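Local coordinates for putative peptidyl-arginine deiminase family protein (Campylobacter jejuni subsp. jejuni serotype O:2, PDB 6B2W) that probably hydrolyses agmatine to N-carbamoylputrescine, a step on the way to putrescine in polyamine biosynthesis, at residues Asp106-Ala111 / Leu120-Asn125; Val140-Glu145 / Asn168-Leu173; His222-Asp227 / Lys238-Leu243. The protein carries 1 engineered substitution. All blocks are in the same frame, centred on the assembly; numbering follows the deposited sequence.

In the fold
Interactions 1 and 2 sit side by side, their centres about 12 Å apart, and share one sheet: strands 101-108 and 138-141 are neighbours there, and the backbone of Thr108 meets that of Phe142 and Leu144. Interaction 3 lies on the opposite side of the chain's centre from interaction 1, about 32 Å between centres, in the beta-alpha-beta unit of strands 219-224 and 249-254. All three are buried contacts, but their chemistry differs. Interaction 1 is gathered round a potassium ion, interaction 2 rests on side-chain amide bonds to the backbone and a salt bridge whose Glu145 side chain is about 7 Å from bound agmatine, and interaction 3 is largely apolar packing of a helix on a sheet strand.

Interaction 1 of 3, residues Asp106-Ala111 / Leu120-Asn125; sequences DFTFNA and LDNAVN. With K (potassium ion), chain D.
Asp106 and Asn122 reach the same potassium ion from the two segments, the carboxylate oxygen Asp106 OD1 at 2.6 Å and the amide oxygen Asn122 OD1 at 3.0 Å. Phe107 O is the other close ligand, 2.6 Å from the ion, while Asn122 O and a water make longer, weaker contacts. With CG of Asn122 anti to the backbone N (chi1 -158°), the amide is directed to the residue just past strand 101-108, where OD1 also accepts Phe109 N at 3.0 Å, the donor lying above the carbonyl plane. At Asp106 itself, Asn125 ND2 donates to OD1 over 2.9 Å, a nearly straight bond (166°) that lies in the amide plane of Asn125 but arrives from above the carboxylate. A second water joins Asp106 OD2 to Asn122 O, and Lys139 forms a salt bridge to OD2. Farther out, CE2 of the Phe109 ring packs obliquely on Asp121 CB, 3.7 Å away, and Asp121 OD1 is held by the backbone N of the pocket residue Asp85. The ion therefore ties the end of the strand to the segment 120-125 through oxygens alone, and Asp106, engaged by cation, amide and lysine, would be expected to remain negatively charged.

Interaction 2 of 3, residues Val140-Glu145 / Asn168-Leu173; sequences VDFILE and NRNSHL
Asn170 lays its amide over one face of the Phe142 ring, with ND2 3.2 Å from CZ, offset toward the rim, and the two planes 30° apart. This joins the corner after strand 138-141 to the loop entering helix 175-186, within the guanidine-modifying-enzyme fold to which the family belongs; a type I beta turn starts at Asn170. The same amide holds the backbone of Ile143 at both polar ends: ND2 donates to Ile143 O at 2.8 Å, in the carbonyl plane and on a lone pair, while OD1 takes a weak bond from Ile143 N at 3.3 Å. Chi1 of Asn170 (-65°) turns CG away from its own carbonyl carbon and directs the amide onto the N and O of Ile143. Two residues along, at Glu145, Arg169 grips the carboxylate side-on, NH2 reaching OE1 at 2.9 Å and NE reaching OE2 at 3.1 Å. The guanidinium is also pinned by Asp205 and by the carbonyl of Thr204, and OE1 of Glu145 bonds to His207; Thr204 and His207 line the agmatine pocket, consistent with a second-shell role for the pair. At another edge of the guanidinium, Arg169 NH1 bonds to Asn168 OD1 at 3.0 Å, with OD1 in the guanidinium plane.

Interaction 3 of 3, residues His222-Asp227 / Lys238-Leu243; sequences HCICED and KMKEEL
In the beta-alpha-beta unit formed by strand 219-224, helix 233-244 and strand 249-254, the helix packs against the first strand, and His222 meets three helix residues, Met239, Lys240 and Leu243. The axes of the short segments 222-224 and 238-243 approach to 8.9 Å with their directions 145° apart, roughly antiparallel, as expected when the chain reverses between strand and helix. Leu243 CD1 stands over one face of the imidazole, 3.7 Å from its centroid and 27° off the normal, a CH-pi contact, displaced toward CG, the nearest ring atom at 3.4 Å. Beside it the Met239 methyl CE touches His222 CB at 4.0 Å and lies 3.6 Å from Cys223 O. CG of Lys240 meets the ring at CE1, 3.8 Å away, approaching obliquely; the chain then runs on fully extended, and its CD brushes Ile224 CG2 while NZ forms a salt bridge with Glu252 on strand 249-254. Chi1 of 71° puts the imidazole in the crowded position between backbone N and carbonyl carbon, and there ND1 donates to Cys223 O over 3.2 Å, which, with Leu243 on one face, would limit the ring's rotation. Leu250 of strand 249-254 touches both His222 and Leu243, extending the packing to the next strand. A helix laid over a parallel pair of strands, 219-224 and 249-254, is the classic packing of a beta-alpha-beta crossover.

Interaction 1 of 3, residues Asp106-Ala111 / Leu120-Asn125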
# COMPACT_ATOMS: atom_id res chain seq x y z
N ASP A 106 -7.05 9.26 -10.20
CA ASP A 106 -7.87 8.06 -10.39
C ASP A 106 -7.32 7.24 -11.56
O ASP A 106 -7.78 7.37 -12.70
CB ASP A 106 -9.33 8.46 -10.64
CG ASP A 106 -10.28 7.27 -10.68
OD1 ASP A 106 -10.00 6.24 -10.04
OD2 ASP A 106 -11.33 7.37 -11.36
N PHE A 107 -6.32 6.41 -11.27
CA PHE A 107 -5.74 5.51 -12.26
C PHE A 107 -6.68 4.36 -12.54
O PHE A 107 -7.52 4.02 -11.70
CB PHE A 107 -4.41 4.95 -11.76
CG PHE A 107 -3.33 5.98 -11.62
CD1 PHE A 107 -2.55 6.33 -12.71
CD2 PHE A 107 -3.10 6.60 -10.40
CE1 PHE A 107 -1.55 7.28 -12.59
CE2 PHE A 107 -2.10 7.55 -10.27
CZ PHE A 107 -1.33 7.89 -11.37
N THR A 108 -6.53 3.75 -13.71
CA THR A 108 -7.30 2.56 -14.07
C THR A 108 -6.74 1.34 -13.32
O THR A 108 -5.53 1.20 -13.16
CB THR A 108 -7.27 2.32 -15.59
OG1 THR A 108 -7.67 3.52 -16.27
CG2 THR A 108 -8.22 1.19 -15.98
N PHE A 109 -7.64 0.48 -12.86
CA PHE A 109 -7.29 -0.73 -12.11
C PHE A 109 -7.90 -1.95 -12.80
O PHE A 109 -9.11 -2.01 -13.00
CB PHE A 109 -7.81 -0.60 -10.67
CG PHE A 109 -7.80 -1.89 -9.90
CD1 PHE A 109 -6.64 -2.34 -9.29
CD2 PHE A 109 -8.96 -2.64 -9.76
CE1 PHE A 109 -6.64 -3.53 -8.57
CE2 PHE A 109 -8.97 -3.82 -9.04
CZ PHE A 109 -7.80 -4.26 -8.44
N ASN A 110 -7.05 -2.91 -13.17
CA ASN A 110 -7.49 -4.13 -13.87
C ASN A 110 -7.22 -5.43 -13.09
O ASN A 110 -7.16 -6.51 -13.68
CB ASN A 110 -6.86 -4.20 -15.28
CG ASN A 110 -5.37 -4.52 -15.25
OD1 ASN A 110 -4.70 -4.41 -14.22
ND2 ASN A 110 -4.84 -4.92 -16.40
N ALA A 111 -7.08 -5.31 -11.77
CA ALA A 111 -6.79 -6.45 -10.90
C ALA A 111 -5.55 -7.23 -11.31
O ALA A 111 -5.61 -8.43 -11.56
CB ALA A 111 -8.00 -7.37 -10.79
N LEU A 120 -16.09 -3.24 -10.59
CA LEU A 120 -16.67 -2.54 -9.44
C LEU A 120 -15.61 -1.75 -8.66
O LEU A 120 -15.81 -0.58 -8.35
CB LEU A 120 -17.39 -3.52 -8.50
CG LEU A 120 -18.69 -4.16 -9.01
CD1 LEU A 120 -19.11 -5.31 -8.10
CD2 LEU A 120 -19.81 -3.14 -9.11
N ASP A 121 -14.49 -2.40 -8.33
CA ASP A 121 -13.36 -1.73 -7.67
C ASP A 121 -12.94 -0.47 -8.44
O ASP A 121 -12.58 0.54 -7.83
CB ASP A 121 -12.15 -2.66 -7.55
CG ASP A 121 -12.31 -3.69 -6.44
OD1 ASP A 121 -13.22 -3.55 -5.59
OD2 ASP A 121 -11.51 -4.65 -6.42
N ASN A 122 -12.98 -0.56 -9.77
CA ASN A 122 -12.58 0.55 -10.63
C ASN A 122 -13.49 1.78 -10.48
O ASN A 122 -13.03 2.92 -10.63
CB ASN A 122 -12.54 0.10 -12.10
CG ASN A 122 -11.65 0.97 -12.97
OD1 ASN A 122 -10.54 1.34 -12.58
ND2 ASN A 122 -12.12 1.29 -14.17
N ALA A 123 -14.76 1.55 -10.17
CA ALA A 123 -15.77 2.61 -10.07
C ALA A 123 -15.96 3.16 -8.66
O ALA A 123 -16.82 4.03 -8.45
CB ALA A 123 -17.09 2.11 -10.62
N VAL A 124 -15.19 2.67 -7.69
CA VAL A 124 -15.32 3.13 -6.30
C VAL A 124 -14.92 4.60 -6.15
O VAL A 124 -15.60 5.36 -5.45
CB VAL A 124 -14.49 2.25 -5.33
CG1 VAL A 124 -14.51 2.81 -3.92
CG2 VAL A 124 -15.02 0.82 -5.32
N ASN A 125 -13.83 5.00 -6.80
CA ASN A 125 -13.34 6.38 -6.70
C ASN A 125 -14.30 7.42 -7.27
O ASN A 125 -14.52 8.46 -6.64
CB ASN A 125 -11.97 6.51 -7.38
CG ASN A 125 -10.85 5.88 -6.58
OD1 ASN A 125 -10.94 5.72 -5.36
ND2 ASN A 125 -9.77 5.52 -7.27
K K D . -9.94 3.71 -10.78
O HOH W 1 -13.55 5.76 -10.34
O HOH W 2 -11.71 3.25 -7.99

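Interaction 2 of 3, residues Val140-Glu145 / Asn168-Leu173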
# COMPACT_ATOMS: atom_id res chain seq x y z
N VAL A 140 -6.77 9.50 -14.88
CA VAL A 140 -5.51 9.27 -15.56
C VAL A 140 -5.63 7.97 -16.34
O VAL A 140 -5.89 6.91 -15.77
CB VAL A 140 -4.33 9.20 -14.58
CG1 VAL A 140 -3.02 8.97 -15.31
CG2 VAL A 140 -4.24 10.49 -13.78
N ASP A 141 -5.46 8.07 -17.66
CA ASP A 141 -5.65 6.95 -18.57
C ASP A 141 -4.39 6.08 -18.55
O ASP A 141 -3.59 6.10 -19.48
CB ASP A 141 -5.95 7.49 -19.98
CG ASP A 141 -6.70 6.50 -20.85
OD1 ASP A 141 -6.59 5.27 -20.62
OD2 ASP A 141 -7.42 6.95 -21.77
N PHE A 142 -4.24 5.32 -17.46
CA PHE A 142 -3.01 4.58 -17.20
C PHE A 142 -3.23 3.55 -16.09
O PHE A 142 -3.71 3.90 -15.01
CB PHE A 142 -1.89 5.55 -16.80
CG PHE A 142 -0.54 4.90 -16.65
CD1 PHE A 142 0.30 4.76 -17.75
CD2 PHE A 142 -0.10 4.45 -15.42
CE1 PHE A 142 1.54 4.17 -17.62
CE2 PHE A 142 1.15 3.86 -15.28
CZ PHE A 142 1.97 3.72 -16.39
N ILE A 143 -2.87 2.30 -16.35
CA ILE A 143 -3.03 1.22 -15.38
C ILE A 143 -1.94 1.32 -14.31
O ILE A 143 -0.75 1.24 -14.62
CB ILE A 143 -2.96 -0.18 -16.06
CG1 ILE A 143 -4.10 -0.34 -17.07
CG2 ILE A 143 -3.03 -1.29 -15.01
CD1 ILE A 143 -3.97 -1.55 -17.98
N LEU A 144 -2.36 1.49 -13.06
CA LEU A 144 -1.42 1.58 -11.94
C LEU A 144 -2.09 1.20 -10.63
O LEU A 144 -3.24 1.57 -10.38
CB LEU A 144 -0.87 3.00 -11.83
CG LEU A 144 0.25 3.21 -10.81
CD1 LEU A 144 1.56 2.68 -11.35
CD2 LEU A 144 0.37 4.68 -10.44
N GLU A 145 -1.35 0.47 -9.79
CA GLU A 145 -1.77 0.19 -8.42
C GLU A 145 -0.90 1.00 -7.45
O GLU A 145 0.31 1.10 -7.64
CB GLU A 145 -1.63 -1.30 -8.08
CG GLU A 145 -2.38 -2.24 -9.02
CD GLU A 145 -1.53 -2.70 -10.19
OE1 GLU A 145 -0.36 -3.07 -9.98
OE2 GLU A 145 -2.04 -2.69 -11.33
N ASN A 168 1.19 -7.85 -18.74
CA ASN A 168 -0.20 -7.76 -18.30
C ASN A 168 -0.64 -6.37 -17.78
O ASN A 168 -1.81 -6.17 -17.46
CB ASN A 168 -0.51 -8.84 -17.24
CG ASN A 168 0.19 -8.60 -15.91
OD1 ASN A 168 0.93 -7.63 -15.75
ND2 ASN A 168 -0.04 -9.50 -14.96
N ARG A 169 0.30 -5.42 -17.72
CA ARG A 169 0.01 -4.04 -17.28
C ARG A 169 -0.11 -3.08 -18.47
O ARG A 169 -1.10 -3.11 -19.19
CB ARG A 169 1.07 -3.56 -16.28
CG ARG A 169 1.14 -4.32 -14.97
CD ARG A 169 -0.22 -4.45 -14.31
NE ARG A 169 -0.09 -4.58 -12.86
CZ ARG A 169 0.34 -5.67 -12.23
NH1 ARG A 169 0.70 -6.76 -12.89
NH2 ARG A 169 0.42 -5.66 -10.90
N ASN A 170 0.89 -2.22 -18.66
CA ASN A 170 0.91 -1.25 -19.75
C ASN A 170 1.93 -1.68 -20.79
O ASN A 170 2.92 -0.99 -21.05
CB ASN A 170 1.24 0.15 -19.22
CG ASN A 170 0.17 0.68 -18.28
OD1 ASN A 170 -1.00 0.83 -18.67
ND2 ASN A 170 0.55 0.98 -17.04
N SER A 171 1.66 -2.84 -21.39
CA SER A 171 2.54 -3.46 -22.38
C SER A 171 2.86 -2.55 -23.56
O SER A 171 3.96 -2.62 -24.12
CB SER A 171 1.90 -4.74 -22.91
OG SER A 171 0.53 -4.51 -23.24
N HIS A 172 1.91 -1.70 -23.94
CA HIS A 172 2.05 -0.82 -25.10
C HIS A 172 3.10 0.29 -24.97
O HIS A 172 3.33 1.02 -25.93
CB HIS A 172 0.69 -0.23 -25.51
CG HIS A 172 0.12 0.74 -24.52
ND1 HIS A 172 -0.68 0.34 -23.46
CD2 HIS A 172 0.22 2.08 -24.43
CE1 HIS A 172 -1.04 1.41 -22.77
NE2 HIS A 172 -0.52 2.47 -23.34
N LEU A 173 3.72 0.44 -23.80
CA LEU A 173 4.86 1.35 -23.64
C LEU A 173 6.12 0.60 -23.18
O LEU A 173 6.04 -0.56 -22.78
CB LEU A 173 4.54 2.47 -22.64
CG LEU A 173 3.19 3.18 -22.79
CD1 LEU A 173 2.18 2.61 -21.81
CD2 LEU A 173 3.33 4.68 -22.56

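Interaction 3 of 3, residues His222-Asp227 / Lys238-Leu243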
# COMPACT_ATOMS: atom_id res chain seq x y z
N HIS A 222 13.78 -2.41 4.15
CA HIS A 222 13.63 -3.45 3.12
C HIS A 222 13.76 -4.88 3.67
O HIS A 222 14.42 -5.11 4.68
CB HIS A 222 14.67 -3.25 2.02
CG HIS A 222 16.08 -3.57 2.44
ND1 HIS A 222 16.66 -4.80 2.21
CD2 HIS A 222 17.01 -2.82 3.06
CE1 HIS A 222 17.89 -4.79 2.69
NE2 HIS A 222 18.13 -3.60 3.21
N CYS A 223 13.14 -5.82 2.96
CA CYS A 223 13.15 -7.24 3.34
C CYS A 223 14.47 -7.95 3.02
O CYS A 223 15.18 -7.58 2.08
CB CYS A 223 12.01 -7.98 2.62
SG CYS A 223 10.35 -7.33 2.91
N ILE A 224 14.77 -8.96 3.83
CA ILE A 224 15.89 -9.89 3.60
C ILE A 224 15.50 -11.23 4.18
O ILE A 224 14.49 -11.33 4.88
CB ILE A 224 17.19 -9.43 4.28
CG1 ILE A 224 16.92 -9.11 5.75
CG2 ILE A 224 17.80 -8.23 3.56
CD1 ILE A 224 18.17 -8.93 6.57
N CYS A 225 16.31 -12.25 3.92
CA CYS A 225 16.05 -13.60 4.41
C CYS A 225 17.29 -14.15 5.11
O CYS A 225 18.37 -14.20 4.52
CB CYS A 225 15.65 -14.50 3.23
SG CYS A 225 15.28 -16.21 3.65
N GLU A 226 17.15 -14.53 6.38
CA GLU A 226 18.27 -15.05 7.16
C GLU A 226 18.59 -16.52 6.83
O GLU A 226 19.72 -16.97 7.02
CB GLU A 226 18.01 -14.88 8.66
CG GLU A 226 17.97 -13.43 9.12
CD GLU A 226 18.04 -13.28 10.64
OE1 GLU A 226 17.01 -13.48 11.32
OE2 GLU A 226 19.14 -12.96 11.15
N ASP A 227 17.60 -17.26 6.35
CA ASP A 227 17.75 -18.68 6.02
C ASP A 227 18.27 -18.86 4.58
O ASP A 227 17.56 -18.56 3.62
CB ASP A 227 16.41 -19.40 6.20
CG ASP A 227 16.51 -20.92 6.06
OD1 ASP A 227 17.61 -21.45 5.82
OD2 ASP A 227 15.46 -21.58 6.20
N LYS A 238 20.48 -9.86 -3.65
CA LYS A 238 20.71 -9.04 -4.84
C LYS A 238 19.95 -7.72 -4.76
O LYS A 238 20.47 -6.68 -5.17
CB LYS A 238 20.31 -9.80 -6.11
CG LYS A 238 21.25 -10.92 -6.51
CD LYS A 238 20.67 -11.71 -7.67
CE LYS A 238 21.54 -12.89 -8.05
NZ LYS A 238 20.80 -13.82 -8.95
N MET A 239 18.73 -7.76 -4.23
CA MET A 239 17.94 -6.55 -4.01
C MET A 239 18.62 -5.63 -2.99
O MET A 239 18.62 -4.41 -3.15
CB MET A 239 16.53 -6.89 -3.53
CG MET A 239 15.57 -5.70 -3.56
SD MET A 239 13.99 -6.03 -2.75
CE MET A 239 14.46 -5.89 -1.02
N LYS A 240 19.18 -6.22 -1.94
CA LYS A 240 19.92 -5.47 -0.93
C LYS A 240 21.11 -4.75 -1.55
O LYS A 240 21.42 -3.62 -1.18
CB LYS A 240 20.40 -6.39 0.19
CG LYS A 240 21.25 -5.72 1.26
CD LYS A 240 21.68 -6.70 2.33
CE LYS A 240 22.76 -6.11 3.22
NZ LYS A 240 23.03 -6.95 4.41
N GLU A 241 21.78 -5.41 -2.48
CA GLU A 241 22.93 -4.82 -3.16
C GLU A 241 22.52 -3.65 -4.05
O GLU A 241 23.20 -2.62 -4.08
CB GLU A 241 23.71 -5.87 -3.96
CG GLU A 241 24.48 -6.87 -3.09
CD GLU A 241 25.56 -6.24 -2.22
OE1 GLU A 241 26.27 -5.33 -2.70
OE2 GLU A 241 25.70 -6.65 -1.05
N GLU A 242 21.40 -3.78 -4.76
CA GLU A 242 20.83 -2.67 -5.53
C GLU A 242 20.54 -1.48 -4.62
O GLU A 242 20.83 -0.33 -4.97
CB GLU A 242 19.54 -3.08 -6.24
CG GLU A 242 19.74 -4.03 -7.41
CD GLU A 242 18.43 -4.42 -8.06
OE1 GLU A 242 17.78 -3.55 -8.68
OE2 GLU A 242 18.04 -5.60 -7.95
N LEU A 243 19.97 -1.75 -3.45
CA LEU A 243 19.61 -0.71 -2.49
C LEU A 243 20.82 0.01 -1.90
O LEU A 243 20.74 1.20 -1.57
CB LEU A 243 18.74 -1.28 -1.37
CG LEU A 243 17.30 -1.64 -1.76
CD1 LEU A 243 16.67 -2.54 -0.71
CD2 LEU A 243 16.47 -0.38 -1.94